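Local coordinates for citrinin polyketide synthase (Monascus purpureus, PDB 5MPT), which builds the keto-aldehyde precursor of the mycotoxin citrinin from malonyl-CoA units, the chain here being the domain that C-methylates the growing polyketide, at residues Leu208-Met213 and Ile281-Asn286; Glu236-Asp241 and Phe259-Val264; Phe310-Glu315 and Leu377-Ala382. One frame throughout, in Å; residues are numbered along the deposited sequence. Where two conformers were deposited one is given.

Interaction 1: Leu208-Met213 and Ile281-Asn286; sequences LRILEM and IILATN. With SAH (S-adenosyl-L-homocysteine), chain B.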
loop_
_atom_site.group_PDB
_atom_site.type_symbol
_atom_site.label_atom_id
_atom_site.label_comp_id
_atom_site.label_asym_id
_atom_site.label_seq_id
_atom_site.Cartn_x
_atom_site.Cartn_y
_atom_site.Cartn_z
ATOM N N LEU A 208 -18.868 11.361 -15.687
ATOM C CA LEU A 208 -18.534 10.661 -14.465
ATOM C C LEU A 208 -17.333 11.368 -13.852
ATOM O O LEU A 208 -16.322 11.593 -14.525
ATOM C CB LEU A 208 -18.229 9.202 -14.784
ATOM C CG LEU A 208 -18.130 8.215 -13.631
ATOM C CD1 LEU A 208 -19.437 8.153 -12.902
ATOM C CD2 LEU A 208 -17.747 6.806 -14.184
ATOM N N ARG A 209 -17.478 11.799 -12.615
ATOM C CA ARG A 209 -16.437 12.540 -11.929
ATOM C C ARG A 209 -15.732 11.611 -10.961
ATOM O O ARG A 209 -16.338 11.098 -10.009
ATOM C CB ARG A 209 -17.029 13.765 -11.231
ATOM C CG ARG A 209 -17.748 14.673 -12.228
ATOM C CD ARG A 209 -18.254 15.992 -11.627
ATOM N NE ARG A 209 -18.489 16.968 -12.699
ATOM C CZ ARG A 209 -19.642 17.563 -12.967
ATOM N NH1 ARG A 209 -20.722 17.336 -12.223
ATOM N NH2 ARG A 209 -19.702 18.418 -13.984
ATOM N N ILE A 210 -14.454 11.392 -11.230
ATOM C CA ILE A 210 -13.604 10.469 -10.487
ATOM C C ILE A 210 -12.441 11.265 -9.927
ATOM O O ILE A 210 -11.779 12.007 -10.665
ATOM C CB ILE A 210 -13.075 9.332 -11.379
ATOM C CG1 ILE A 210 -14.232 8.628 -12.069
ATOM C CG2 ILE A 210 -12.195 8.381 -10.540
ATOM C CD1 ILE A 210 -13.789 7.502 -13.057
ATOM N N LEU A 211 -12.191 11.117 -8.632
ATOM C CA LEU A 211 -11.067 11.781 -7.986
ATOM C C LEU A 211 -10.188 10.731 -7.327
ATOM O O LEU A 211 -10.669 9.920 -6.528
ATOM C CB LEU A 211 -11.544 12.805 -6.961
ATOM C CG LEU A 211 -10.457 13.696 -6.333
ATOM C CD1 LEU A 211 -11.012 15.117 -6.143
ATOM C CD2 LEU A 211 -9.991 13.104 -5.033
ATOM N N GLU A 212 -8.908 10.758 -7.643
ATOM C CA GLU A 212 -7.951 9.836 -7.056
ATOM C C GLU A 212 -7.143 10.577 -5.999
ATOM O O GLU A 212 -6.517 11.603 -6.288
ATOM C CB GLU A 212 -7.038 9.220 -8.118
ATOM C CG GLU A 212 -6.071 8.230 -7.513
ATOM C CD GLU A 212 -5.129 7.598 -8.501
ATOM O OE1 GLU A 212 -5.145 7.979 -9.689
ATOM O OE2 GLU A 212 -4.338 6.741 -8.054
ATOM N N MET A 213 -7.185 10.062 -4.779
ATOM C CA MET A 213 -6.358 10.583 -3.709
ATOM C C MET A 213 -5.091 9.756 -3.580
ATOM O O MET A 213 -5.059 8.576 -3.913
ATOM C CB MET A 213 -7.121 10.577 -2.394
ATOM C CG MET A 213 -8.362 11.445 -2.483
ATOM S SD MET A 213 -9.207 11.574 -0.917
ATOM C CE MET A 213 -9.878 13.225 -1.027
ATOM N N ILE A 281 -16.900 8.976 -7.666
ATOM C CA ILE A 281 -15.965 7.925 -7.281
ATOM C C ILE A 281 -14.716 8.555 -6.713
ATOM O O ILE A 281 -14.112 9.437 -7.338
ATOM C CB ILE A 281 -15.592 7.042 -8.487
ATOM C CG1 ILE A 281 -16.838 6.498 -9.142
ATOM C CG2 ILE A 281 -14.654 5.937 -8.073
ATOM C CD1 ILE A 281 -16.522 5.747 -10.440
ATOM N N ILE A 282 -14.312 8.103 -5.533
ATOM C CA ILE A 282 -12.986 8.391 -5.019
ATOM C C ILE A 282 -12.195 7.093 -4.975
ATOM O O ILE A 282 -12.614 6.114 -4.350
ATOM C CB ILE A 282 -13.032 9.073 -3.651
ATOM C CG1 ILE A 282 -13.595 10.468 -3.873
ATOM C CG2 ILE A 282 -11.616 9.160 -3.011
ATOM C CD1 ILE A 282 -13.905 11.201 -2.651
ATOM N N LEU A 283 -11.091 7.095 -5.698
ATOM C CA LEU A 283 -10.085 6.041 -5.703
ATOM C C LEU A 283 -8.968 6.405 -4.737
ATOM O O LEU A 283 -8.552 7.557 -4.708
ATOM C CB LEU A 283 -9.524 5.881 -7.115
ATOM C CG LEU A 283 -10.505 5.453 -8.208
ATOM C CD1 LEU A 283 -9.777 5.246 -9.528
ATOM C CD2 LEU A 283 -11.265 4.207 -7.815
ATOM N N ALA A 284 -8.458 5.420 -3.968
ATOM C CA ALA A 284 -7.443 5.717 -2.946
ATOM C C ALA A 284 -6.667 4.428 -2.689
ATOM O O ALA A 284 -7.140 3.551 -1.955
ATOM C CB ALA A 284 -8.077 6.257 -1.672
ATOM N N THR A 285 -5.473 4.342 -3.262
ATOM C CA THR A 285 -4.649 3.142 -3.175
ATOM C C THR A 285 -3.542 3.388 -2.169
ATOM O O THR A 285 -2.616 4.157 -2.443
ATOM C CB THR A 285 -4.081 2.785 -4.544
ATOM O OG1 THR A 285 -5.166 2.474 -5.421
ATOM C CG2 THR A 285 -3.056 1.636 -4.461
ATOM N N ASN A 286 -3.677 2.737 -0.999
ATOM C CA ASN A 286 -2.656 2.649 0.049
ATOM C C ASN A 286 -2.146 4.014 0.474
ATOM O O ASN A 286 -0.959 4.204 0.774
ATOM C CB ASN A 286 -1.544 1.708 -0.380
ATOM C CG ASN A 286 -1.925 0.282 -0.096
ATOM O OD1 ASN A 286 -2.392 -0.032 1.017
ATOM N ND2 ASN A 286 -1.811 -0.587 -1.081
HETATM N N SAH B . -1.137 5.326 -4.711
HETATM C CA SAH B . 0.345 5.349 -4.529
HETATM C CB SAH B . 0.972 4.231 -3.704
HETATM C CG SAH B . 0.767 4.352 -2.205
HETATM S SD SAH B . 2.035 5.516 -1.594
HETATM C C SAH B . 0.987 5.312 -5.945
HETATM O O SAH B . 2.169 5.892 -5.957
HETATM O OXT SAH B . 0.487 4.782 -6.905
HETATM C "C5'" SAH B . 1.066 6.649 -0.564
HETATM C "C4'" SAH B . 0.796 7.920 -1.343
HETATM O "O4'" SAH B . -0.084 8.700 -0.505
HETATM C "C3'" SAH B . 2.026 8.793 -1.625
HETATM O "O3'" SAH B . 1.924 9.234 -2.976
HETATM C "C2'" SAH B . 1.882 9.949 -0.620
HETATM O "O2'" SAH B . 2.404 11.179 -1.119
HETATM C "C1'" SAH B . 0.366 10.031 -0.485
HETATM N N9 SAH B . -0.135 10.651 0.735
HETATM C C8 SAH B . 0.339 10.511 2.013
HETATM N N7 SAH B . -0.293 11.237 2.903
HETATM C C5 SAH B . -1.251 11.910 2.156
HETATM C C6 SAH B . -2.246 12.844 2.505
HETATM N N6 SAH B . -2.429 13.317 3.744
HETATM N N1 SAH B . -3.034 13.312 1.518
HETATM C C2 SAH B . -2.841 12.875 0.269
HETATM N N3 SAH B . -1.945 11.996 -0.183
HETATM C C4 SAH B . -1.169 11.551 0.820
HETATM O O HOH W 1 -4.230 6.206 -5.164
#
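Leu211 and Leu283 do most of the backbone pairing between two parallel strands, 208-213 and 281-285. Leu211 N gives its proton to Ile281 O at 2.9 Å, and Leu211 O takes one from Leu283 N at 3.0 Å; Leu283 O in turn accepts from Met213 N, while Arg209 O accepts from Ile281 N over a longer 3.2 Å. Beyond Met213 the direct pairing gives way to a water, which accepts from Thr285 N (2.9 Å) and lies 2.8 Å from Met213 O and 2.9 Å from Glu212 OE2. With chi1 (-178°) and chi2 both near 180°, the Glu212 chain is extended and stands out from the face shared with Leu283, so that OE2 reaches that water; OE1 is held by Tyr237 and Thr221, and this buried acid is well supplied with partners. Aliphatic side chains at Ile210, Leu211, Ile281 and Ile282 suit the buried faces; Ile210 and Ile281 lie side by side, CG1 to CD1 at 4.0 Å. Thr285 O accepts a hydrogen bond from the amino nitrogen N of S-adenosylhomocysteine at 2.9 Å, and Thr285 OG1 bonds to Thr220. Adjacent central strands whose C-terminal ends meet this ligand are the hallmark of the Rossmann-like class I methyltransferase fold.

Interaction 2: Glu236-Asp241 and Phe259-Val264; sequences EYTMTD and FMKFKV. With SAH (S-adenosyl-L-homocysteine), chain B.
Met260, in one of its two conformers, folds its thioether against Tyr237, and with Phe259, Met239 and Phe262 this pair forms the apolar centre of the contact. Bends at both chi2 (-62°) and chi3 (-63°) curl the Met260 chain back over the neighbouring strand, bringing CE within 3.6 Å of Tyr237 CD1 and the sulfur obliquely beside the ring, a Met-aromatic contact. The unbranched, flexible chain of methionine can bend to lie against both the ring and Met239 CB. Tyr237 CB meets the ring edge of Phe259 through CD1 at 3.9 Å. Further along this face, the extended Met239 carries its sulfur to Phe262 CE2 (4.0 Å), a second, oblique Met-aromatic contact. Helices 221-231 and 244-253 pack on these side chains.

Outward from them runs the parallel backbone ladder: Tyr237 N to Phe259 O, Lys261 N to Tyr237 O at 2.9 Å, Met239 N to Lys261 O, and Lys263 N to Met239 O at 3.1 Å. On the other face, Thr238 OG1 lies against the aliphatic part of Lys261, whose charged end leads off from the strand, as befits an exposed lysine. Thr240 OG1 is hydrogen-bonded to the backbone O of Glu212.

At the polar end Asp241 grips the ribose of S-adenosylhomocysteine: O3' donates to OD1 and O2' to OD2, each at 2.7 Å, while Ser243 N also bonds to OD2. An acidic residue at the tip of the second strand of the Rossmann-like fold is the classic ribose-binding feature; its two short bonds imply recognition of both hydroxyls through a carboxylate that probably carries its negative charge.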
loop_
_atom_site.group_PDB
_atom_site.type_symbol
_atom_site.label_atom_id
_atom_site.label_comp_id
_atom_site.label_asym_id
_atom_site.label_seq_id
_atom_site.Cartn_x
_atom_site.Cartn_y
_atom_site.Cartn_z
ATOM N N GLU A 236 -14.415 13.181 -16.063
ATOM C CA GLU A 236 -13.418 14.107 -15.550
ATOM C C GLU A 236 -12.680 13.374 -14.442
ATOM O O GLU A 236 -13.293 12.993 -13.435
ATOM C CB GLU A 236 -14.077 15.400 -15.044
ATOM C CG GLU A 236 -14.761 16.221 -16.146
ATOM C CD GLU A 236 -15.726 17.287 -15.607
ATOM O OE1 GLU A 236 -15.756 17.502 -14.375
ATOM O OE2 GLU A 236 -16.455 17.903 -16.419
ATOM N N TYR A 237 -11.381 13.119 -14.658
ATOM C CA TYR A 237 -10.520 12.408 -13.710
ATOM C C TYR A 237 -9.569 13.390 -13.051
ATOM O O TYR A 237 -8.711 13.969 -13.721
ATOM C CB TYR A 237 -9.737 11.330 -14.428
ATOM C CG TYR A 237 -9.072 10.320 -13.529
ATOM C CD1 TYR A 237 -7.913 10.627 -12.830
ATOM C CD2 TYR A 237 -9.590 9.042 -13.416
ATOM C CE1 TYR A 237 -7.293 9.674 -12.033
ATOM C CE2 TYR A 237 -8.984 8.091 -12.635
ATOM C CZ TYR A 237 -7.833 8.414 -11.939
ATOM O OH TYR A 237 -7.238 7.447 -11.161
ATOM N N THR A 238 -9.732 13.587 -11.746
ATOM C CA THR A 238 -8.905 14.502 -10.988
ATOM C C THR A 238 -7.885 13.654 -10.240
ATOM O O THR A 238 -8.229 12.897 -9.321
ATOM C CB THR A 238 -9.753 15.366 -10.050
ATOM O OG1 THR A 238 -10.753 16.062 -10.808
ATOM C CG2 THR A 238 -8.895 16.389 -9.321
ATOM N N MET A 239 -6.637 13.757 -10.662
ATOM C CA MET A 239 -5.546 13.056 -10.022
ATOM C C MET A 239 -4.944 13.979 -8.970
ATOM O O MET A 239 -4.553 15.111 -9.282
ATOM C CB MET A 239 -4.503 12.658 -11.056
ATOM C CG MET A 239 -3.386 11.849 -10.483
ATOM S SD MET A 239 -2.014 11.771 -11.611
ATOM C CE MET A 239 -0.923 10.734 -10.644
ATOM N N THR A 240 -4.878 13.506 -7.729
ATOM C CA THR A 240 -4.403 14.339 -6.630
ATOM C C THR A 240 -3.437 13.581 -5.727
ATOM O O THR A 240 -3.357 12.348 -5.743
ATOM C CB THR A 240 -5.576 14.861 -5.794
ATOM O OG1 THR A 240 -6.013 13.864 -4.869
ATOM C CG2 THR A 240 -6.755 15.283 -6.673
ATOM N N ASP A 241 -2.682 14.350 -4.935
ATOM C CA ASP A 241 -1.737 13.800 -3.963
ATOM C C ASP A 241 -1.327 14.931 -3.045
ATOM O O ASP A 241 -1.485 16.100 -3.377
ATOM C CB ASP A 241 -0.485 13.201 -4.628
ATOM C CG ASP A 241 0.293 12.245 -3.705
ATOM O OD1 ASP A 241 0.078 11.014 -3.730
ATOM O OD2 ASP A 241 1.150 12.719 -2.949
ATOM N N PHE A 259 -9.217 14.479 -20.563
ATOM C CA PHE A 259 -10.197 14.449 -19.492
ATOM C C PHE A 259 -9.557 14.596 -18.111
ATOM O O PHE A 259 -10.210 14.305 -17.103
ATOM C CB PHE A 259 -11.018 13.153 -19.563
ATOM C CG PHE A 259 -10.182 11.871 -19.539
ATOM C CD1 PHE A 259 -9.588 11.431 -18.363
ATOM C CD2 PHE A 259 -10.017 11.114 -20.684
ATOM C CE1 PHE A 259 -8.834 10.273 -18.331
ATOM C CE2 PHE A 259 -9.266 9.944 -20.662
ATOM C CZ PHE A 259 -8.670 9.525 -19.482
ATOM N N MET A 260 -8.316 15.063 -18.035
ATOM C CA MET A 260 -7.572 15.062 -16.783
ATOM C C MET A 260 -7.563 16.438 -16.139
ATOM O O MET A 260 -7.425 17.460 -16.816
ATOM C CB MET A 260 -6.129 14.604 -17.005
ATOM C CG MET A 260 -6.009 13.154 -17.400
ATOM S SD MET A 260 -6.619 11.989 -16.160
ATOM C CE MET A 260 -5.485 12.334 -14.817
ATOM N N LYS A 261 -7.716 16.439 -14.823
ATOM C CA LYS A 261 -7.391 17.563 -13.970
ATOM C C LYS A 261 -6.334 17.063 -12.988
ATOM O O LYS A 261 -6.300 15.874 -12.657
ATOM C CB LYS A 261 -8.632 18.093 -13.226
ATOM C CG LYS A 261 -9.904 18.309 -14.090
ATOM C CD LYS A 261 -9.764 19.409 -15.144
ATOM C CE LYS A 261 -9.680 20.803 -14.535
ATOM N NZ LYS A 261 -9.540 21.863 -15.581
ATOM N N PHE A 262 -5.449 17.959 -12.541
ATOM C CA PHE A 262 -4.387 17.627 -11.597
ATOM C C PHE A 262 -4.366 18.655 -10.468
ATOM O O PHE A 262 -4.420 19.859 -10.728
ATOM C CB PHE A 262 -2.997 17.620 -12.269
ATOM C CG PHE A 262 -2.892 16.714 -13.446
ATOM C CD1 PHE A 262 -3.371 17.109 -14.688
ATOM C CD2 PHE A 262 -2.309 15.468 -13.322
ATOM C CE1 PHE A 262 -3.273 16.268 -15.781
ATOM C CE2 PHE A 262 -2.216 14.638 -14.404
ATOM C CZ PHE A 262 -2.697 15.039 -15.635
ATOM N N LYS A 263 -4.247 18.192 -9.219
ATOM C CA LYS A 263 -4.357 19.093 -8.074
ATOM C C LYS A 263 -3.740 18.452 -6.828
ATOM O O LYS A 263 -3.814 17.233 -6.642
ATOM C CB LYS A 263 -5.832 19.478 -7.811
ATOM C CG LYS A 263 -6.045 20.509 -6.683
ATOM C CD LYS A 263 -7.542 20.885 -6.476
ATOM C CE LYS A 263 -7.733 21.987 -5.405
ATOM N NZ LYS A 263 -9.163 22.388 -5.223
ATOM N N VAL A 264 -3.105 19.288 -5.994
ATOM C CA VAL A 264 -2.618 18.884 -4.674
ATOM C C VAL A 264 -3.785 18.865 -3.696
ATOM O O VAL A 264 -4.466 19.882 -3.505
ATOM C CB VAL A 264 -1.520 19.846 -4.182
ATOM C CG1 VAL A 264 -1.028 19.437 -2.797
ATOM C CG2 VAL A 264 -0.352 19.891 -5.169
HETATM N N SAH B . -1.137 5.326 -4.711
HETATM C CA SAH B . 0.345 5.349 -4.529
HETATM C CB SAH B . 0.972 4.231 -3.704
HETATM C CG SAH B . 0.767 4.352 -2.205
HETATM S SD SAH B . 2.035 5.516 -1.594
HETATM C C SAH B . 0.987 5.312 -5.945
HETATM O O SAH B . 2.169 5.892 -5.957
HETATM O OXT SAH B . 0.487 4.782 -6.905
HETATM C "C5'" SAH B . 1.066 6.649 -0.564
HETATM C "C4'" SAH B . 0.796 7.920 -1.343
HETATM O "O4'" SAH B . -0.084 8.700 -0.505
HETATM C "C3'" SAH B . 2.026 8.793 -1.625
HETATM O "O3'" SAH B . 1.924 9.234 -2.976
HETATM C "C2'" SAH B . 1.882 9.949 -0.620
HETATM O "O2'" SAH B . 2.404 11.179 -1.119
HETATM C "C1'" SAH B . 0.366 10.031 -0.485
HETATM N N9 SAH B . -0.135 10.651 0.735
HETATM C C8 SAH B . 0.339 10.511 2.013
HETATM N N7 SAH B . -0.293 11.237 2.903
HETATM C C5 SAH B . -1.251 11.910 2.156
HETATM C C6 SAH B . -2.246 12.844 2.505
HETATM N N6 SAH B . -2.429 13.317 3.744
HETATM N N1 SAH B . -3.034 13.312 1.518
HETATM C C2 SAH B . -2.841 12.875 0.269
HETATM N N3 SAH B . -1.945 11.996 -0.183
HETATM C C4 SAH B . -1.169 11.551 0.820
#

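Interaction 3: Phe310-Glu315 and Leu377-Ala382; sequences FLLLLE and LIIALA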
loop_
_atom_site.group_PDB
_atom_site.type_symbol
_atom_site.label_atom_id
_atom_site.label_comp_id
_atom_site.label_asym_id
_atom_site.label_seq_id
_atom_site.Cartn_x
_atom_site.Cartn_y
_atom_site.Cartn_z
ATOM N N PHE A 310 -19.300 6.669 -4.270
ATOM C CA PHE A 310 -18.653 5.698 -3.406
ATOM C C PHE A 310 -17.151 5.903 -3.390
ATOM O O PHE A 310 -16.538 6.445 -4.324
ATOM C CB PHE A 310 -18.944 4.249 -3.825
ATOM C CG PHE A 310 -18.424 3.890 -5.173
ATOM C CD1 PHE A 310 -19.219 4.013 -6.285
ATOM C CD2 PHE A 310 -17.158 3.374 -5.324
ATOM C CE1 PHE A 310 -18.764 3.685 -7.518
ATOM C CE2 PHE A 310 -16.701 3.011 -6.579
ATOM C CZ PHE A 310 -17.489 3.157 -7.667
ATOM N N LEU A 311 -16.577 5.400 -2.313
ATOM C CA LEU A 311 -15.145 5.271 -2.133
ATOM C C LEU A 311 -14.708 3.853 -2.482
ATOM O O LEU A 311 -15.297 2.888 -1.994
ATOM C CB LEU A 311 -14.783 5.587 -0.686
ATOM C CG LEU A 311 -13.355 5.252 -0.197
ATOM C CD1 LEU A 311 -12.343 6.075 -0.956
ATOM C CD2 LEU A 311 -13.284 5.534 1.278
ATOM N N LEU A 312 -13.627 3.748 -3.242
ATOM C CA LEU A 312 -12.969 2.474 -3.518
ATOM C C LEU A 312 -11.557 2.561 -2.964
ATOM O O LEU A 312 -10.675 3.167 -3.580
ATOM C CB LEU A 312 -12.967 2.151 -5.006
ATOM C CG LEU A 312 -12.465 0.743 -5.302
ATOM C CD1 LEU A 312 -13.396 -0.319 -4.764
ATOM C CD2 LEU A 312 -12.363 0.557 -6.794
ATOM N N LEU A 313 -11.368 1.953 -1.805
ATOM C CA LEU A 313 -10.039 1.784 -1.233
ATOM C C LEU A 313 -9.336 0.570 -1.825
ATOM O O LEU A 313 -9.949 -0.478 -2.087
ATOM C CB LEU A 313 -10.128 1.600 0.277
ATOM C CG LEU A 313 -10.659 2.753 1.095
ATOM C CD1 LEU A 313 -11.044 2.260 2.472
ATOM C CD2 LEU A 313 -9.592 3.844 1.217
ATOM N N LEU A 314 -8.041 0.714 -2.043
ATOM C CA LEU A 314 -7.156 -0.426 -2.243
ATOM C C LEU A 314 -6.191 -0.343 -1.082
ATOM O O LEU A 314 -5.367 0.571 -1.040
ATOM C CB LEU A 314 -6.429 -0.366 -3.585
ATOM C CG LEU A 314 -5.819 -1.692 -4.063
ATOM C CD1 LEU A 314 -5.333 -1.574 -5.498
ATOM C CD2 LEU A 314 -4.683 -2.158 -3.179
ATOM N N GLU A 315 -6.353 -1.233 -0.104
ATOM C CA GLU A 315 -5.594 -1.160 1.136
ATOM C C GLU A 315 -4.965 -2.487 1.476
ATOM O O GLU A 315 -5.591 -3.545 1.348
ATOM C CB GLU A 315 -6.488 -0.726 2.305
ATOM C CG GLU A 315 -6.685 0.747 2.377
ATOM C CD GLU A 315 -5.481 1.455 2.949
ATOM O OE1 GLU A 315 -4.621 0.783 3.579
ATOM O OE2 GLU A 315 -5.381 2.679 2.746
ATOM N N LEU A 377 -9.662 -4.639 -2.211
ATOM C CA LEU A 377 -10.505 -3.511 -2.553
ATOM C C LEU A 377 -11.630 -3.441 -1.531
ATOM O O LEU A 377 -12.296 -4.438 -1.241
ATOM C CB LEU A 377 -11.089 -3.619 -3.955
ATOM C CG LEU A 377 -10.146 -3.668 -5.159
ATOM C CD1 LEU A 377 -10.943 -3.933 -6.451
ATOM C CD2 LEU A 377 -9.335 -2.403 -5.235
ATOM N N ILE A 378 -11.832 -2.262 -0.983
ATOM C CA ILE A 378 -12.855 -2.005 0.021
ATOM C C ILE A 378 -13.698 -0.888 -0.555
ATOM O O ILE A 378 -13.200 0.218 -0.814
ATOM C CB ILE A 378 -12.271 -1.607 1.391
ATOM C CG1 ILE A 378 -11.284 -2.655 1.898
ATOM C CG2 ILE A 378 -13.378 -1.420 2.423
ATOM C CD1 ILE A 378 -10.472 -2.173 3.115
ATOM N N ILE A 379 -14.945 -1.198 -0.846
ATOM C CA ILE A 379 -15.869 -0.213 -1.395
ATOM C C ILE A 379 -16.777 0.281 -0.285
ATOM O O ILE A 379 -17.197 -0.497 0.590
ATOM C CB ILE A 379 -16.667 -0.804 -2.586
ATOM C CG1 ILE A 379 -17.418 0.315 -3.300
ATOM C CG2 ILE A 379 -17.656 -1.908 -2.134
ATOM C CD1 ILE A 379 -18.017 -0.143 -4.645
ATOM N N ALA A 380 -17.086 1.583 -0.321
ATOM C CA ALA A 380 -17.895 2.235 0.703
ATOM C C ALA A 380 -18.815 3.248 0.023
ATOM O O ALA A 380 -18.349 4.216 -0.586
ATOM C CB ALA A 380 -17.007 2.886 1.751
ATOM N N LEU A 381 -20.103 2.981 0.083
ATOM C CA LEU A 381 -21.092 3.836 -0.550
ATOM C C LEU A 381 -21.447 4.998 0.366
ATOM O O LEU A 381 -21.615 4.832 1.583
ATOM C CB LEU A 381 -22.344 3.035 -0.891
ATOM C CG LEU A 381 -22.308 2.196 -2.171
ATOM C CD1 LEU A 381 -21.202 1.206 -2.187
ATOM C CD2 LEU A 381 -23.661 1.500 -2.357
ATOM N N ALA A 382 -21.554 6.183 -0.231
ATOM C CA ALA A 382 -21.873 7.373 0.561
ATOM C C ALA A 382 -23.226 7.276 1.254
ATOM O O ALA A 382 -23.382 7.828 2.351
ATOM C CB ALA A 382 -21.857 8.624 -0.303
#
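Four backbone hydrogen bonds tie Leu311 to Ala380 and Leu313 to Ile378, each pair exchanging two in the antiparallel manner. Leu311 N reaches Ala380 O at 2.7 Å and Ala380 N returns to Leu311 O at 2.8 Å; Leu313 and Ile378 repeat the pattern with the same lengths. Between these hydrogen-bonded pairs stands the non-hydrogen-bonded pair Leu312 and Ile379, where weaker CA-H...O contacts add to the ladder, such as Ile379 CA to Leu311 O.

The direction of strand 375-381 marks the fold: beside the parallel strands of a Rossmann-like methyltransferase sheet it runs the opposite way, the arrangement known for the reversed seventh strand of class I methyltransferases.

The side chains make two apolar layers, where leucine and isoleucine suit faces that helices cover. In one, Phe310 lays its ring across Ile379, whose CD1 sits over a ring face 4.1 Å from the centroid in a CH-pi contact. Chi1 of 63° tucks the ring between the backbone N and the carbonyl carbon of Phe310, and the long arm of Ile379 extends to meet it. Leu312 CD1 then bridges Ile379 CB and Leu377 CB. Helix 14-26 packs on the Phe310 end, using Ile17 and Phe21. In the other layer Leu313 CB meets Ile378 CB at 4.0 Å, while small Ala380 lies opposite Leu311; Trp350 and Leu354 of helix 347-356 pack against this side.

Polar chemistry enters with Glu315, an active-site residue for methyl transfer. Its CB rests near Ile378 CD1, and its carboxylate OE1 is hydrogen-bonded to ND1 of His289, another active-site residue.

All three interactions belong to one seven-stranded mixed sheet, ordered 260-264, 235-241, 208-213, 279-285, 309-316, 375-381, 361-364. Interaction 1 joins two adjacent central strands; interaction 2 lies about 9 Å to one side of it and interaction 3 about 9 Å to the other, centre to centre, leaving those two 18 Å apart. Along the chain, interaction 2 falls between the strands of interaction 1, and interaction 3 follows. Neighbouring strands stitch them together: 208-213 lies next to 235-241, and between 279-285 and 309-316 Leu312 N meets Ile282 O at 2.8 Å. Interactions 1 and 2 thus serve the amino group and ribose of S-adenosylhomocysteine, while interaction 3 places catalytic Glu315 beside that site.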